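Local coordinates for protein LYND (Lyngbya aestuarii, PDB 4V1T) that probably catalyses the ATP-dependent cyclodehydration of cysteine residues in cyanobactin precursor peptides to thiazolines, as a heterocyclase of the YcaO family, at residues 92-95 / 96-99; 275-278 / 279-282. One frame throughout, in Å; residues are numbered along the deposited sequence.

Interaction 1 (92-95 / 96-99); sequences VAAF and WSEL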
# COMPACT_ATOMS: atom_id res chain seq x y z
N VAL B 92 -31.70 13.46 -5.05
CA VAL B 92 -31.61 12.82 -3.74
C VAL B 92 -31.96 11.33 -3.84
O VAL B 92 -31.26 10.48 -3.29
CB VAL B 92 -32.52 13.50 -2.72
CG1 VAL B 92 -32.61 12.71 -1.43
CG2 VAL B 92 -32.02 14.91 -2.42
N ALA B 93 -33.04 11.01 -4.54
CA ALA B 93 -33.42 9.62 -4.76
C ALA B 93 -32.28 8.86 -5.41
O ALA B 93 -32.03 7.70 -5.08
CB ALA B 93 -34.67 9.53 -5.62
N ALA B 94 -31.59 9.52 -6.34
CA ALA B 94 -30.47 8.90 -7.06
C ALA B 94 -29.32 8.59 -6.11
O ALA B 94 -28.67 7.56 -6.23
CB ALA B 94 -30.00 9.82 -8.17
N PHE B 95 -29.08 9.47 -5.15
CA PHE B 95 -28.02 9.25 -4.18
C PHE B 95 -28.27 7.97 -3.39
O PHE B 95 -27.37 7.17 -3.17
CB PHE B 95 -27.89 10.44 -3.24
CG PHE B 95 -26.69 10.36 -2.34
CD1 PHE B 95 -25.46 10.86 -2.75
CD2 PHE B 95 -26.78 9.75 -1.11
CE1 PHE B 95 -24.37 10.77 -1.92
CE2 PHE B 95 -25.67 9.65 -0.28
CZ PHE B 95 -24.47 10.17 -0.69
N TRP B 96 -29.52 7.78 -2.99
CA TRP B 96 -29.89 6.65 -2.16
C TRP B 96 -30.04 5.36 -2.95
O TRP B 96 -29.70 4.29 -2.47
CB TRP B 96 -31.16 6.97 -1.37
CG TRP B 96 -30.93 8.11 -0.40
CD1 TRP B 96 -31.55 9.32 -0.39
CD2 TRP B 96 -29.96 8.14 0.66
NE1 TRP B 96 -31.04 10.10 0.61
CE2 TRP B 96 -30.06 9.41 1.27
CE3 TRP B 96 -29.02 7.23 1.14
CZ2 TRP B 96 -29.27 9.78 2.35
CZ3 TRP B 96 -28.23 7.60 2.21
CH2 TRP B 96 -28.36 8.86 2.81
N SER B 97 -30.53 5.46 -4.18
CA SER B 97 -30.68 4.28 -5.02
C SER B 97 -29.31 3.76 -5.41
O SER B 97 -29.13 2.57 -5.60
CB SER B 97 -31.51 4.56 -6.28
OG SER B 97 -30.99 5.63 -7.05
N GLU B 98 -28.34 4.66 -5.53
CA GLU B 98 -26.98 4.28 -5.87
C GLU B 98 -26.32 3.51 -4.73
O GLU B 98 -25.43 2.69 -4.95
CB GLU B 98 -26.15 5.51 -6.21
CG GLU B 98 -24.90 5.20 -7.01
CD GLU B 98 -24.12 6.43 -7.36
OE1 GLU B 98 -23.45 6.96 -6.45
OE2 GLU B 98 -24.19 6.89 -8.52
N LEU B 99 -26.78 3.76 -3.51
CA LEU B 99 -26.32 3.01 -2.35
C LEU B 99 -27.12 1.72 -2.16
O LEU B 99 -26.94 1.00 -1.20
CB LEU B 99 -26.42 3.88 -1.09
CG LEU B 99 -25.37 4.99 -1.01
CD1 LEU B 99 -25.72 5.98 0.09
CD2 LEU B 99 -23.99 4.40 -0.78
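Val92 O accepts the amide of Trp96, and Ala93 O that of Ser97, in i to i+4 hydrogen bonds of alpha helix 90-98. Trp96 N lies 3.2 Å from Val92 O. Ser97 N lies 2.8 Å from Ala93 O. Glu98 N continues the pattern to Ala94 O. The next bond in the series, from Leu99 N to Phe95 O, is weak. Ser97 OG lies 3.0 Å from Ala93 O and 3.1 Å from Ala94 O, and its single proton could serve either.

The side chains centre on a T-shaped pair. Phe95 turns its edge to the face of the Trp96 six-membered ring, with centroids 5.2 Å apart and planes at 84°. CG of Phe95 is anti to its backbone N (chi1 -172°), which brings CD2 over the indole. Val92 CG1 runs alongside the indole at its CD1 and NE1. NE1 is buried and has no hydrogen-bond partner in the model. Beyond the helix, Trp96 packs on Ala265 and Val269 of helix 250-275, while Phe95 meets Leu249 of the second subunit. Glu98 OE1 is hydrogen-bonded to OG of Ser188 and OG of Ser296 of that subunit. Replacing Trp96 by an alanine would probably leave the Phe95 edge without its aromatic face and open a gap against helix 250-275. Phe95 CE2, next to CD2 on the ring edge, also meets Leu99 CD1 at 3.7 Å.

Interaction 2 (275-278 / 279-282); sequences ATAP and GTVF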
# COMPACT_ATOMS: atom_id res chain seq x y z
N ALA B 275 -32.97 -2.12 11.23
CA ALA B 275 -33.87 -2.34 12.36
C ALA B 275 -34.70 -3.57 12.04
O ALA B 275 -34.68 -4.56 12.77
CB ALA B 275 -34.75 -1.13 12.59
N THR B 276 -35.43 -3.49 10.93
CA THR B 276 -35.96 -4.66 10.25
C THR B 276 -34.85 -5.11 9.31
O THR B 276 -33.99 -4.31 8.97
CB THR B 276 -37.22 -4.33 9.44
OG1 THR B 276 -36.85 -3.55 8.29
CG2 THR B 276 -38.22 -3.55 10.28
N ALA B 277 -34.86 -6.37 8.89
CA ALA B 277 -33.93 -6.86 7.87
C ALA B 277 -32.45 -6.59 8.17
O ALA B 277 -31.80 -5.87 7.42
CB ALA B 277 -34.28 -6.27 6.51
N PRO B 278 -31.92 -7.17 9.25
CA PRO B 278 -30.48 -7.03 9.54
C PRO B 278 -29.57 -7.53 8.42
O PRO B 278 -29.87 -8.54 7.79
CB PRO B 278 -30.29 -7.89 10.79
CG PRO B 278 -31.62 -7.91 11.45
CD PRO B 278 -32.63 -7.85 10.35
N GLY B 279 -28.48 -6.80 8.17
CA GLY B 279 -27.43 -7.26 7.27
C GLY B 279 -27.72 -7.17 5.78
O GLY B 279 -26.98 -7.73 4.97
N THR B 280 -28.79 -6.48 5.41
CA THR B 280 -29.13 -6.31 4.00
C THR B 280 -28.48 -5.05 3.41
O THR B 280 -28.51 -4.84 2.20
CB THR B 280 -30.66 -6.25 3.80
OG1 THR B 280 -31.20 -5.19 4.59
CG2 THR B 280 -31.31 -7.55 4.21
N VAL B 281 -27.91 -4.21 4.27
CA VAL B 281 -27.25 -2.98 3.84
C VAL B 281 -25.74 -3.17 3.90
O VAL B 281 -25.22 -3.71 4.87
CB VAL B 281 -27.66 -1.79 4.71
CG1 VAL B 281 -27.18 -1.99 6.13
CG2 VAL B 281 -27.09 -0.49 4.14
N PHE B 282 -25.04 -2.71 2.87
CA PHE B 282 -23.62 -3.00 2.71
C PHE B 282 -22.72 -1.79 2.91
O PHE B 282 -21.65 -1.90 3.50
CB PHE B 282 -23.36 -3.59 1.32
CG PHE B 282 -24.04 -4.92 1.10
CD1 PHE B 282 -23.45 -6.09 1.56
CD2 PHE B 282 -25.26 -4.99 0.44
CE1 PHE B 282 -24.07 -7.32 1.36
CE2 PHE B 282 -25.88 -6.21 0.24
CZ PHE B 282 -25.29 -7.38 0.70
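A type II beta turn runs from Ala277 to Thr280, with Pro278 and Gly279 at its two central positions. The side-chain hydroxyl of Thr280 bridges the turn. Its OG1 donates a hydrogen bond to Ala277 O at 3.0 Å, with a C=O...O angle of 145°. The hydroxyl comes in tilted from the plane of the carbonyl. The backbone amide stands farther off, with Thr280 N 3.7 Å from Ala277 O. The side chain is thus the closer donor across the mouth of the turn.

OG1 of Thr280 sits between its own backbone N and carbonyl carbon (chi1 57°), and this rotation aims it back at residue Ala277. The methyl CG2 then lies beside the Ala277 methyl, with CG2 to Ala277 CB at 4.0 Å. OG1 is also near that methyl, 3.8 Å from Ala277 CB.

Proline suits the first central position because its ring fixes phi. The second needs a positive phi, here 76°, which glycine adopts readily. A beta carbon on Gly279 would come to 2.8 Å from Pro278 O, a clash.

All four residues of the turn are exposed. Asn274 ND2 gives Ala277 O a second, weak hydrogen bond from the end of helix 250-275. Thr280 also packs on Val273 and Asn274, and Val281 on Lys270 and Asn274. Thr280, at the end of the turn, and Val281, just after it, thus lie against the C-terminal part of helix 250-275 as the chain heads for strand 289-294.

In the fold
Helix 250-275 relates the two contacts. Interaction 1 packs on it through Trp96 and Leu99, at Ala265, Lys266 and Val269. Interaction 2 follows its C-terminal end and folds back on Lys270, Val273 and Asn274. The centres of the two contacts are about 17 Å apart, and their nearest atoms about 6 Å apart, so they do not touch. Interaction 1 is buried and borders the second subunit. Interaction 2 is at the surface, and no other chain of the assembly touches it. Neither includes a zinc-binding cysteine, and both precede the residues of the ADP pocket in sequence. They are structural contacts rather than parts of those sites.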